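PDB 4U49: pectate lyase from Pectobacterium carotovorum, which cleaves (1->4)-alpha-D-galacturonan by eliminative, calcium-dependent chemistry and probably acts on highly methylated pectins as well as on polygalacturonate. Local coordinates for residues A200-K205 and S236-Q241; N184-N189 and T206-G211; I157-A162 and D176-K181; T261-P266 and R288-V293. All coordinates share one frame; numbering follows the deposited sequence.

Contact 1: A200-K205 and S236-Q241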
loop_
_atom_site.group_PDB
_atom_site.type_symbol
_atom_site.label_atom_id
_atom_site.label_comp_id
_atom_site.label_asym_id
_atom_site.label_seq_id
_atom_site.Cartn_x
_atom_site.Cartn_y
_atom_site.Cartn_z
ATOM N N ALA A 200 -5.605 -4.815 2.170
ATOM C CA ALA A 200 -4.805 -5.887 2.743
ATOM C C ALA A 200 -5.135 -6.075 4.218
ATOM O O ALA A 200 -5.437 -5.113 4.924
ATOM C CB ALA A 200 -3.322 -5.602 2.560
ATOM N N THR A 201 -5.069 -7.320 4.674
ATOM C CA THR A 201 -5.438 -7.664 6.041
ATOM C C THR A 201 -4.373 -8.551 6.668
ATOM O O THR A 201 -4.005 -9.575 6.098
ATOM C CB THR A 201 -6.798 -8.385 6.091
ATOM O OG1 THR A 201 -7.814 -7.530 5.548
ATOM C CG2 THR A 201 -7.155 -8.753 7.520
ATOM N N ASN A 202 -3.875 -8.158 7.836
ATOM C CA ASN A 202 -2.782 -8.888 8.474
ATOM C C ASN A 202 -3.202 -9.676 9.717
ATOM O O ASN A 202 -3.671 -9.103 10.702
ATOM C CB ASN A 202 -1.657 -7.920 8.842
ATOM C CG ASN A 202 -0.435 -8.628 9.396
ATOM O OD1 ASN A 202 -0.269 -9.833 9.217
ATOM N ND2 ASN A 202 0.436 -7.874 10.058
ATOM N N LEU A 203 -3.017 -10.994 9.658
ATOM C CA LEU A 203 -3.231 -11.870 10.809
ATOM C C LEU A 203 -1.928 -12.528 11.247
ATOM O O LEU A 203 -1.877 -13.213 12.270
ATOM C CB LEU A 203 -4.261 -12.958 10.489
ATOM C CG LEU A 203 -5.752 -12.620 10.466
ATOM C CD1 LEU A 203 -6.130 -11.849 9.207
ATOM C CD2 LEU A 203 -6.571 -13.896 10.582
ATOM N N GLY A 204 -0.875 -12.322 10.462
ATOM C CA GLY A 204 0.393 -12.983 10.702
ATOM C C GLY A 204 1.321 -12.223 11.628
ATOM O O GLY A 204 0.892 -11.339 12.372
ATOM N N LYS A 205 2.596 -12.587 11.590
ATOM C CA LYS A 205 3.624 -11.936 12.393
ATOM C C LYS A 205 3.970 -10.574 11.800
ATOM O O LYS A 205 3.929 -9.552 12.486
ATOM C CB LYS A 205 4.871 -12.819 12.469
ATOM C CG LYS A 205 6.084 -12.174 13.115
ATOM C CD LYS A 205 6.067 -12.334 14.620
ATOM C CE LYS A 205 7.464 -12.173 15.197
ATOM N NZ LYS A 205 8.112 -10.916 14.725
ATOM N N SER A 236 1.335 -8.234 16.279
ATOM C CA SER A 236 1.389 -8.224 14.827
ATOM C C SER A 236 1.985 -6.914 14.339
ATOM O O SER A 236 1.921 -5.898 15.032
ATOM C CB SER A 236 -0.008 -8.422 14.240
ATOM O OG SER A 236 -0.865 -7.353 14.618
ATOM N N HIS A 237 2.554 -6.938 13.141
ATOM C CA HIS A 237 3.233 -5.772 12.604
ATOM C C HIS A 237 2.982 -5.627 11.108
ATOM O O HIS A 237 3.274 -6.534 10.332
ATOM C CB HIS A 237 4.737 -5.872 12.879
ATOM C CG HIS A 237 5.488 -4.602 12.636
ATOM N ND1 HIS A 237 6.864 -4.559 12.555
ATOM C CD2 HIS A 237 5.062 -3.328 12.467
ATOM C CE1 HIS A 237 7.252 -3.315 12.341
ATOM N NE2 HIS A 237 6.179 -2.547 12.285
ATOM N N THR A 238 2.428 -4.488 10.709
ATOM C CA THR A 238 2.294 -4.171 9.294
ATOM C C THR A 238 3.302 -3.096 8.920
ATOM O O THR A 238 3.391 -2.057 9.582
ATOM C CB THR A 238 0.872 -3.700 8.932
ATOM O OG1 THR A 238 -0.055 -4.780 9.115
ATOM C CG2 THR A 238 0.816 -3.234 7.482
ATOM N N ILE A 239 4.067 -3.366 7.866
ATOM C CA ILE A 239 5.080 -2.447 7.364
ATOM C C ILE A 239 4.706 -1.952 5.971
ATOM O O ILE A 239 4.366 -2.747 5.094
ATOM C CB ILE A 239 6.474 -3.117 7.308
ATOM C CG1 ILE A 239 6.884 -3.626 8.691
ATOM C CG2 ILE A 239 7.516 -2.145 6.763
ATOM C CD1 ILE A 239 8.235 -4.328 8.707
ATOM N N VAL A 240 4.761 -0.638 5.783
ATOM C CA VAL A 240 4.478 -0.016 4.495
ATOM C C VAL A 240 5.724 0.694 3.977
ATOM O O VAL A 240 6.201 1.641 4.600
ATOM C CB VAL A 240 3.316 0.996 4.597
ATOM C CG1 VAL A 240 3.106 1.707 3.273
ATOM C CG2 VAL A 240 2.033 0.304 5.052
ATOM N N GLN A 241 6.251 0.237 2.843
ATOM C CA GLN A 241 7.490 0.801 2.307
ATOM C C GLN A 241 7.464 0.909 0.781
ATOM O O GLN A 241 6.458 0.603 0.145
ATOM C CB GLN A 241 8.696 -0.038 2.759
ATOM C CG GLN A 241 8.750 -1.449 2.178
ATOM C CD GLN A 241 9.747 -2.345 2.893
ATOM O OE1 GLN A 241 9.686 -2.511 4.109
ATOM N NE2 GLN A 241 10.670 -2.930 2.136
#

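Contact 2: N184-N189 and T206-G211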
loop_
_atom_site.group_PDB
_atom_site.type_symbol
_atom_site.label_atom_id
_atom_site.label_comp_id
_atom_site.label_asym_id
_atom_site.label_seq_id
_atom_site.Cartn_x
_atom_site.Cartn_y
_atom_site.Cartn_z
ATOM N N ASN A 184 5.321 -14.549 8.048
ATOM C CA ASN A 184 5.685 -13.269 7.459
ATOM C C ASN A 184 5.248 -13.209 6.001
ATOM O O ASN A 184 5.576 -14.097 5.214
ATOM C CB ASN A 184 7.190 -13.035 7.578
ATOM C CG ASN A 184 7.679 -13.097 9.014
ATOM O OD1 ASN A 184 7.057 -12.542 9.917
ATOM N ND2 ASN A 184 8.793 -13.785 9.230
ATOM N N CYS A 185 4.499 -12.169 5.647
ATOM C CA CYS A 185 4.023 -12.007 4.278
ATOM C C CYS A 185 4.567 -10.736 3.643
ATOM O O CYS A 185 4.758 -9.724 4.318
ATOM C CB CYS A 185 2.495 -11.980 4.233
ATOM S SG CYS A 185 1.705 -13.386 5.043
ATOM N N ARG A 186 4.810 -10.799 2.339
ATOM C CA ARG A 186 5.191 -9.619 1.575
ATOM C C ARG A 186 4.237 -9.429 0.404
ATOM O O ARG A 186 3.828 -10.392 -0.246
ATOM C CB ARG A 186 6.631 -9.727 1.075
ATOM C CG ARG A 186 7.657 -9.881 2.180
ATOM C CD ARG A 186 9.072 -9.970 1.613
ATOM N NE ARG A 186 9.573 -8.677 1.156
ATOM C CZ ARG A 186 10.136 -7.777 1.955
ATOM N NH1 ARG A 186 10.255 -8.021 3.252
ATOM N NH2 ARG A 186 10.567 -6.628 1.462
ATOM N N ILE A 187 3.880 -8.175 0.158
ATOM C CA ILE A 187 2.948 -7.806 -0.898
ATOM C C ILE A 187 3.628 -6.756 -1.765
ATOM O O ILE A 187 3.635 -5.567 -1.434
ATOM C CB ILE A 187 1.622 -7.268 -0.315
ATOM C CG1 ILE A 187 0.944 -8.346 0.538
ATOM C CG2 ILE A 187 0.688 -6.804 -1.418
ATOM C CD1 ILE A 187 -0.229 -7.836 1.357
ATOM N N GLU A 188 4.221 -7.202 -2.869
ATOM C CA GLU A 188 5.119 -6.348 -3.639
ATOM C C GLU A 188 4.552 -5.965 -4.999
ATOM O O GLU A 188 4.196 -6.825 -5.790
ATOM C CB GLU A 188 6.474 -7.042 -3.820
ATOM C CG GLU A 188 7.083 -7.534 -2.516
ATOM C CD GLU A 188 8.458 -8.147 -2.701
ATOM O OE1 GLU A 188 9.073 -7.924 -3.764
ATOM O OE2 GLU A 188 8.923 -8.853 -1.782
ATOM N N ASN A 189 4.468 -4.664 -5.258
ATOM C CA ASN A 189 3.963 -4.159 -6.532
ATOM C C ASN A 189 2.587 -4.720 -6.878
ATOM O O ASN A 189 2.409 -5.404 -7.887
ATOM C CB ASN A 189 4.947 -4.468 -7.662
ATOM C CG ASN A 189 4.584 -3.761 -8.953
ATOM O OD1 ASN A 189 3.938 -2.712 -8.939
ATOM N ND2 ASN A 189 4.984 -4.341 -10.077
ATOM N N THR A 206 4.309 -10.577 10.518
ATOM C CA THR A 206 4.650 -9.356 9.807
ATOM C C THR A 206 4.030 -9.382 8.415
ATOM O O THR A 206 4.092 -10.395 7.721
ATOM C CB THR A 206 6.182 -9.167 9.690
ATOM O OG1 THR A 206 6.785 -9.248 10.989
ATOM C CG2 THR A 206 6.508 -7.816 9.073
ATOM N N MET A 207 3.408 -8.274 8.025
ATOM C CA MET A 207 2.930 -8.098 6.659
ATOM C C MET A 207 3.578 -6.851 6.077
ATOM O O MET A 207 3.377 -5.743 6.581
ATOM C CB MET A 207 1.406 -7.981 6.611
ATOM C CG MET A 207 0.838 -7.873 5.203
ATOM S SD MET A 207 -0.959 -7.697 5.188
ATOM C CE MET A 207 -1.146 -5.990 5.704
ATOM N N THR A 208 4.361 -7.035 5.021
ATOM C CA THR A 208 5.121 -5.939 4.434
ATOM C C THR A 208 4.628 -5.595 3.037
ATOM O O THR A 208 4.665 -6.428 2.134
ATOM C CB THR A 208 6.624 -6.278 4.361
ATOM O OG1 THR A 208 7.108 -6.603 5.670
ATOM C CG2 THR A 208 7.407 -5.101 3.806
ATOM N N ILE A 209 4.163 -4.362 2.868
ATOM C CA ILE A 209 3.725 -3.877 1.566
ATOM C C ILE A 209 4.847 -3.083 0.902
ATOM O O ILE A 209 5.334 -2.103 1.460
ATOM C CB ILE A 209 2.467 -2.997 1.694
ATOM C CG1 ILE A 209 1.304 -3.823 2.256
ATOM C CG2 ILE A 209 2.100 -2.386 0.348
ATOM C CD1 ILE A 209 0.005 -3.061 2.359
ATOM N N VAL A 210 5.258 -3.511 -0.287
ATOM C CA VAL A 210 6.390 -2.883 -0.963
ATOM C C VAL A 210 5.951 -2.260 -2.278
ATOM O O VAL A 210 5.636 -2.966 -3.234
ATOM C CB VAL A 210 7.520 -3.892 -1.231
ATOM C CG1 VAL A 210 8.766 -3.165 -1.707
ATOM C CG2 VAL A 210 7.822 -4.695 0.029
ATOM N N GLY A 211 5.938 -0.933 -2.322
ATOM C CA GLY A 211 5.389 -0.228 -3.462
ATOM C C GLY A 211 3.910 -0.542 -3.602
ATOM O O GLY A 211 3.248 -0.914 -2.634
HETATM O O HOH W 1 9.190 -11.234 11.239
HETATM O O HOH W 2 6.882 -9.255 6.126
HETATM O O HOH W 3 2.329 -3.538 -3.208
#

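Contact 3: I157-A162 and D176-K181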
loop_
_atom_site.group_PDB
_atom_site.type_symbol
_atom_site.label_atom_id
_atom_site.label_comp_id
_atom_site.label_asym_id
_atom_site.label_seq_id
_atom_site.Cartn_x
_atom_site.Cartn_y
_atom_site.Cartn_z
ATOM N N ILE A 157 -6.568 -13.108 -2.574
ATOM C CA ILE A 157 -5.355 -13.883 -2.347
ATOM C C ILE A 157 -5.125 -14.083 -0.853
ATOM O O ILE A 157 -5.233 -13.134 -0.074
ATOM C CB ILE A 157 -4.111 -13.193 -2.957
ATOM C CG1 ILE A 157 -4.194 -13.160 -4.484
ATOM C CG2 ILE A 157 -2.839 -13.901 -2.518
ATOM C CD1 ILE A 157 -3.970 -14.504 -5.136
ATOM N N THR A 158 -4.816 -15.314 -0.456
ATOM C CA THR A 158 -4.415 -15.596 0.919
ATOM C C THR A 158 -2.951 -16.017 0.954
ATOM O O THR A 158 -2.525 -16.900 0.206
ATOM C CB THR A 158 -5.280 -16.702 1.565
ATOM O OG1 THR A 158 -6.634 -16.249 1.671
ATOM C CG2 THR A 158 -4.761 -17.042 2.959
ATOM N N LEU A 159 -2.181 -15.366 1.817
ATOM C CA LEU A 159 -0.765 -15.664 1.966
ATOM C C LEU A 159 -0.493 -16.288 3.325
ATOM O O LEU A 159 -0.843 -15.723 4.358
ATOM C CB LEU A 159 0.079 -14.396 1.801
ATOM C CG LEU A 159 -0.092 -13.582 0.518
ATOM C CD1 LEU A 159 0.695 -12.281 0.609
ATOM C CD2 LEU A 159 0.338 -14.391 -0.699
ATOM N N GLU A 160 0.135 -17.458 3.320
ATOM C CA GLU A 160 0.590 -18.082 4.554
ATOM C C GLU A 160 2.106 -18.164 4.545
ATOM O O GLU A 160 2.677 -19.047 3.902
ATOM C CB GLU A 160 -0.029 -19.468 4.722
ATOM C CG GLU A 160 -1.539 -19.436 4.873
ATOM C CD GLU A 160 -2.139 -20.811 5.067
ATOM O OE1 GLU A 160 -1.522 -21.800 4.621
ATOM O OE2 GLU A 160 -3.228 -20.902 5.672
ATOM N N ASN A 161 2.747 -17.234 5.252
ATOM C CA ASN A 161 4.201 -17.126 5.257
ATOM C C ASN A 161 4.727 -17.044 3.824
ATOM O O ASN A 161 5.671 -17.741 3.457
ATOM C CB ASN A 161 4.823 -18.314 6.001
ATOM C CG ASN A 161 6.261 -18.068 6.404
ATOM O OD1 ASN A 161 6.599 -17.016 6.945
ATOM N ND2 ASN A 161 7.121 -19.044 6.141
ATOM N N ALA A 162 4.100 -16.193 3.013
ATOM C CA ALA A 162 4.354 -16.186 1.574
ATOM C C ALA A 162 4.421 -14.780 0.979
ATOM O O ALA A 162 4.017 -13.805 1.609
ATOM C CB ALA A 162 3.285 -17.000 0.859
ATOM N N ASP A 176 -12.167 -8.842 -0.545
ATOM C CA ASP A 176 -11.420 -8.389 0.629
ATOM C C ASP A 176 -9.912 -8.456 0.397
ATOM O O ASP A 176 -9.150 -8.792 1.303
ATOM C CB ASP A 176 -11.790 -9.201 1.872
ATOM C CG ASP A 176 -11.391 -8.497 3.161
ATOM O OD1 ASP A 176 -11.351 -7.250 3.163
ATOM O OD2 ASP A 176 -11.109 -9.182 4.166
ATOM N N GLY A 177 -9.494 -8.137 -0.824
ATOM C CA GLY A 177 -8.086 -7.957 -1.139
ATOM C C GLY A 177 -7.170 -9.119 -0.805
ATOM O O GLY A 177 -7.482 -10.275 -1.084
ATOM N N ILE A 178 -6.027 -8.797 -0.204
ATOM C CA ILE A 178 -5.000 -9.784 0.103
ATOM C C ILE A 178 -4.872 -10.004 1.608
ATOM O O ILE A 178 -4.733 -9.050 2.372
ATOM C CB ILE A 178 -3.632 -9.357 -0.462
ATOM C CG1 ILE A 178 -3.718 -9.189 -1.981
ATOM C CG2 ILE A 178 -2.559 -10.372 -0.088
ATOM C CD1 ILE A 178 -2.446 -8.670 -2.618
ATOM N N HIS A 179 -4.926 -11.263 2.030
ATOM C CA HIS A 179 -4.805 -11.600 3.445
ATOM C C HIS A 179 -3.467 -12.255 3.761
ATOM O O HIS A 179 -3.063 -13.209 3.095
ATOM C CB HIS A 179 -5.938 -12.535 3.877
ATOM C CG HIS A 179 -7.248 -11.844 4.092
ATOM N ND1 HIS A 179 -8.192 -12.305 4.984
ATOM C CD2 HIS A 179 -7.772 -10.727 3.532
ATOM C CE1 HIS A 179 -9.242 -11.501 4.965
ATOM N NE2 HIS A 179 -9.012 -10.537 4.093
ATOM N N CYS A 180 -2.774 -11.732 4.769
ATOM C CA CYS A 180 -1.669 -12.461 5.377
ATOM C C CYS A 180 -2.217 -13.251 6.561
ATOM O O CYS A 180 -2.499 -12.685 7.617
ATOM C CB CYS A 180 -0.554 -11.522 5.833
ATOM S SG CYS A 180 0.861 -12.369 6.588
ATOM N N LYS A 181 -2.381 -14.556 6.372
ATOM C CA LYS A 181 -3.004 -15.398 7.387
ATOM C C LYS A 181 -2.021 -15.823 8.478
ATOM O O LYS A 181 -2.405 -15.968 9.637
ATOM C CB LYS A 181 -3.628 -16.635 6.735
ATOM C CG LYS A 181 -4.345 -17.549 7.707
ATOM C CD LYS A 181 -5.229 -18.555 6.986
ATOM C CE LYS A 181 -5.913 -19.479 7.984
ATOM N NZ LYS A 181 -6.967 -20.306 7.341
HETATM O O HOH W 4 -5.493 -20.948 4.542
#

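Contact 4: T261-P266 and R288-V293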
loop_
_atom_site.group_PDB
_atom_site.type_symbol
_atom_site.label_atom_id
_atom_site.label_comp_id
_atom_site.label_asym_id
_atom_site.label_seq_id
_atom_site.Cartn_x
_atom_site.Cartn_y
_atom_site.Cartn_z
ATOM N N THR A 261 -14.176 -7.418 20.181
ATOM C CA THR A 261 -14.254 -8.554 21.087
ATOM C C THR A 261 -12.844 -9.069 21.351
ATOM O O THR A 261 -12.053 -9.213 20.417
ATOM C CB THR A 261 -15.128 -9.684 20.504
ATOM O OG1 THR A 261 -16.459 -9.198 20.291
ATOM C CG2 THR A 261 -15.171 -10.879 21.446
ATOM N N ASN A 262 -12.533 -9.328 22.619
ATOM C CA ASN A 262 -11.195 -9.757 23.020
ATOM C C ASN A 262 -10.148 -8.749 22.543
ATOM O O ASN A 262 -9.107 -9.115 22.004
ATOM C CB ASN A 262 -10.892 -11.158 22.474
ATOM C CG ASN A 262 -9.578 -11.718 22.988
ATOM O OD1 ASN A 262 -9.169 -11.436 24.113
ATOM N ND2 ASN A 262 -8.901 -12.498 22.154
ATOM N N ASN A 263 -10.440 -7.467 22.738
ATOM C CA ASN A 263 -9.546 -6.411 22.279
ATOM C C ASN A 263 -8.268 -6.379 23.102
ATOM O O ASN A 263 -8.256 -6.775 24.266
ATOM C CB ASN A 263 -10.243 -5.051 22.339
ATOM C CG ASN A 263 -9.703 -4.075 21.316
ATOM O OD1 ASN A 263 -8.860 -4.427 20.493
ATOM N ND2 ASN A 263 -10.202 -2.846 21.351
ATOM N N GLY A 264 -7.190 -5.904 22.489
ATOM C CA GLY A 264 -5.910 -5.821 23.160
ATOM C C GLY A 264 -4.815 -5.510 22.166
ATOM O O GLY A 264 -5.088 -5.272 20.990
ATOM N N GLY A 265 -3.573 -5.511 22.633
ATOM C CA GLY A 265 -2.444 -5.204 21.775
ATOM C C GLY A 265 -1.183 -5.919 22.217
ATOM O O GLY A 265 -1.252 -6.876 22.986
ATOM N N PRO A 266 -0.019 -5.456 21.734
ATOM C CA PRO A 266 0.101 -4.320 20.816
ATOM C C PRO A 266 -0.172 -4.689 19.361
ATOM O O PRO A 266 0.126 -5.804 18.932
ATOM C CB PRO A 266 1.558 -3.889 20.996
ATOM C CG PRO A 266 2.269 -5.154 21.326
ATOM C CD PRO A 266 1.300 -5.983 22.133
ATOM N N ARG A 288 -3.634 3.665 22.958
ATOM C CA ARG A 288 -2.575 4.061 23.884
ATOM C C ARG A 288 -2.334 3.027 24.979
ATOM O O ARG A 288 -1.188 2.726 25.320
ATOM C CB ARG A 288 -2.911 5.414 24.519
ATOM C CG ARG A 288 -1.915 5.876 25.577
ATOM C CD ARG A 288 -2.452 7.072 26.352
ATOM N NE ARG A 288 -2.550 8.269 25.521
ATOM C CZ ARG A 288 -3.150 9.393 25.901
ATOM N NH1 ARG A 288 -3.713 9.474 27.101
ATOM N NH2 ARG A 288 -3.193 10.436 25.082
ATOM N N ASN A 289 -3.417 2.476 25.517
ATOM C CA ASN A 289 -3.324 1.574 26.657
ATOM C C ASN A 289 -2.898 0.151 26.292
ATOM O O ASN A 289 -2.432 -0.597 27.152
ATOM C CB ASN A 289 -4.663 1.530 27.404
ATOM C CG ASN A 289 -5.834 1.168 26.504
ATOM O OD1 ASN A 289 -5.953 1.663 25.381
ATOM N ND2 ASN A 289 -6.707 0.298 26.997
ATOM N N PHE A 290 -3.046 -0.223 25.025
ATOM C CA PHE A 290 -2.716 -1.580 24.604
ATOM C C PHE A 290 -1.319 -1.659 23.990
ATOM O O PHE A 290 -0.912 -2.705 23.491
ATOM C CB PHE A 290 -3.764 -2.105 23.618
ATOM C CG PHE A 290 -5.094 -2.422 24.257
ATOM C CD1 PHE A 290 -5.161 -2.853 25.571
ATOM C CD2 PHE A 290 -6.275 -2.281 23.544
ATOM C CE1 PHE A 290 -6.378 -3.145 26.163
ATOM C CE2 PHE A 290 -7.497 -2.573 24.128
ATOM C CZ PHE A 290 -7.547 -3.005 25.440
ATOM N N GLY A 291 -0.589 -0.550 24.032
ATOM C CA GLY A 291 0.811 -0.550 23.641
ATOM C C GLY A 291 1.081 -0.437 22.153
ATOM O O GLY A 291 2.227 -0.580 21.725
ATOM N N ASP A 292 0.037 -0.181 21.369
ATOM C CA ASP A 292 0.175 0.005 19.924
ATOM C C ASP A 292 1.211 1.057 19.576
ATOM O O ASP A 292 1.231 2.135 20.167
ATOM C CB ASP A 292 -1.148 0.433 19.289
ATOM C CG ASP A 292 -2.255 -0.563 19.494
ATOM O OD1 ASP A 292 -1.992 -1.690 19.962
ATOM O OD2 ASP A 292 -3.401 -0.205 19.169
ATOM N N VAL A 293 2.051 0.756 18.592
ATOM C CA VAL A 293 3.023 1.731 18.126
ATOM C C VAL A 293 2.888 1.980 16.628
ATOM O O VAL A 293 3.007 1.059 15.821
ATOM C CB VAL A 293 4.470 1.289 18.430
ATOM C CG1 VAL A 293 5.457 2.242 17.777
ATOM C CG2 VAL A 293 4.706 1.228 19.935
HETATM O O HOH W 5 -4.680 -2.428 20.423
#

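Contact 1: A200-K205 and S236-Q241
Asn-202 and Thr-238 meet at a corner of the parallel beta-helix, where strand 200-202 of one sheet comes near strand 236-241 of another. The amide ND2 of Asn-202 donates to OG1 of Thr-238 at 3.3 Å, with 146° at the hydrogen, the hydroxyl lying somewhat out of the amide plane. Gln-231 OE1 is the second partner of that hydroxyl, so OG1 can accept from one amide while offering its own proton to another. The other end of the Asn-202 amide turns back on its own chain: OD1 takes the backbone N of Gly-204 at 2.8 Å, from above the carbonyl plane, closing an Asx turn. Both uses depend on CG standing opposite the backbone N (chi1 -175°), which carries the amide into the space between the segments. A weaker backbone bond runs from His-237 N to Lys-205 O at 3.0 Å.

Packing completes the contact. CB of Asn-202 slides past Thr-238 OG1 at 3.5 Å, the two side chains running in opposite senses, and Met-207 packs against both. At the turn, Ser-236 CB rests 3.6 Å from Gly-204 O, while its hydroxyl is engaged by Ala-233 and Gln-231. The ring of His-237 leads away towards Thr-270 and has Ile-239 CG1 over one face. Strands 200-202 and 236-241 are not sheet partners, their axes approaching no nearer than 8.5 Å.

The chemistry implies that a single buried amide does two jobs: OD1 shapes the turn leading from one face of the beta-helix to the next, and ND2 ties that turn to the following coil.

Contact 2: N184-N189 and T206-G211
Asn-184 and Thr-206 open a parallel pairing within one face of the beta-helix, where water 1 joins Asn-184 OD1 (2.8 Å) to the hydroxyl of Thr-206. Next, Cys-185 N donates to Thr-206 O at 2.8 Å. Its own carbonyl receives Thr-208 N as well as water 2, which also meets the Thr-208 hydroxyl, so the oxygen is gripped twice.

Arg-186 lies alongside Thr-208, whose CG2 sits 3.8 Å above one face of the guanidinium, towards the rim. A bend at chi3 (75°) turns the group forward along its strand, towards Glu-188, where NE forms a salt bridge with Glu-188 OE2 at 3.0 Å; the carboxylate oxygen lies in the guanidinium plane, which limits how the group can turn. NH2 meanwhile reaches Val-210 CG2 at 3.7 Å.

On the inner face, Ile-187 extends CD1 across Met-207 to within 3.9 Å of SD, and its backbone N and O bond to Thr-208 and Val-210. Glu-188 runs beside Val-210, CG to CG2 at 3.9 Å. At Asn-189 the chain turns a corner with positive phi (54°), yet N still donates to Val-210 O; its side-chain amide is held by Ser-38 and Asn-166.

Strand 184-192 is flanked by 163-165 and 206-210, while 206-210 pairs in turn with 236-241. Ile-239 of strand 236-241 touches Thr-206, and Ala-200 of strand 200-202 packs on Ile-187 and Met-207.

Contact 3: I157-A162 and D176-K181
Leu-159 and His-179 share the shortest backbone bond of this parallel pair, Leu-159 N to His-179 O at 2.7 Å. His-179 N to Ile-157 O and Lys-181 N to Leu-159 O, both 2.8 Å, continue the register; Ile-157 N to Gly-177 O is weak.

On the interior face the side chain of Leu-159 crosses that of Ile-178, with Leu-159 CD1 meeting Ile-178 CG2 at 3.8 Å. Beside them, Ile-157 CB faces Ile-178 CG1. On the outside, Glu-160 and Lys-181 lie side by side. The lysine stretches fully from a chi1 of -178°, bringing its CD within 3.4 Å of Glu-160 OE2, but NZ remains 4.1 Å from that oxygen. This is beyond a salt bridge, though the opposite charges probably still attract, and water 4 bridges them.

Farther out, Asp-176 OD2 receives NE2 of His-179 at the edge of the imidazole, a hydrogen bond modelled as very short, so its exact length is doubtful.

Strand 157-160 is paired on its other side with 128-131, and strand 178-182 with 200-202. Ile-187 of strand 184-192 and Ile-164 of strand 163-165 press on the buried leucine, closing the interior of the beta-helix.

Contact 4: T261-P266 and R288-V293
Phe-290 and Gly-264 bring together two partly buried loops of the parallel beta-helix, each leading into a strand: 261-266 into 267-271, and 288-293 into 294-301.

The dominant interaction is a CH-pi contact. Gly-264 CA stands over the centre of the Phe-290 ring, 3.6 Å from its centroid and 11° off the normal. Asn-263 crosses the same ring at about a right angle, CG lying 3.9 Å from CE2, with amide and ring planes 67° apart. The side chain of Asn-289 covers part of the opposite face, so the phenyl group is held between two loop residues. The Asn-263 amide is fixed from elsewhere, by Cys-257 O and the guanidinium of Arg-267.

Two CA-H...O contacts follow. The carbonyl of Phe-290 receives CA of Gly-265 at 3.4 Å and CA of Pro-266 at 3.3 Å, the peptide bond between those two residues being cis. Alongside, Pro-266 CB packs on Gly-291 O at 3.5 Å.

The polar links are indirect. Asp-292 OD1 accepts the backbone N of Arg-267, just beyond the first segment, while OD2 is held by Ser-256 OG and Asn-287 N; these donors would be expected to favour the charged carboxylate. Between the loops, water 5 lies 2.9 Å from Gly-264 O and 2.8 Å from Asp-292 OD1, although it has too few protons for every acceptor in reach.

In the fold
Contact 3 comes first along the chain, closing the loop between strands 157-160 and 178-182 before contact 2 opens. A disulfide between Cys-180 and Cys-185 couples the two, joining different faces of the beta-helix. Contacts 1 and 2 cross: residues 200-205 fall between the segments of contact 2, and 206-211 between those of contact 1. Strand 206-210 also pairs with 236-241 through probable backbone bonds of Met-207 and Ile-209 to Ile-239, while Thr-201 bonds to Cys-180 of contact 3, and Leu-203 probably does too. Contact 4 follows in series, touching none of the others, and joins loops before strands 267-271 and 294-301, which carry the stacking onward from 236-241.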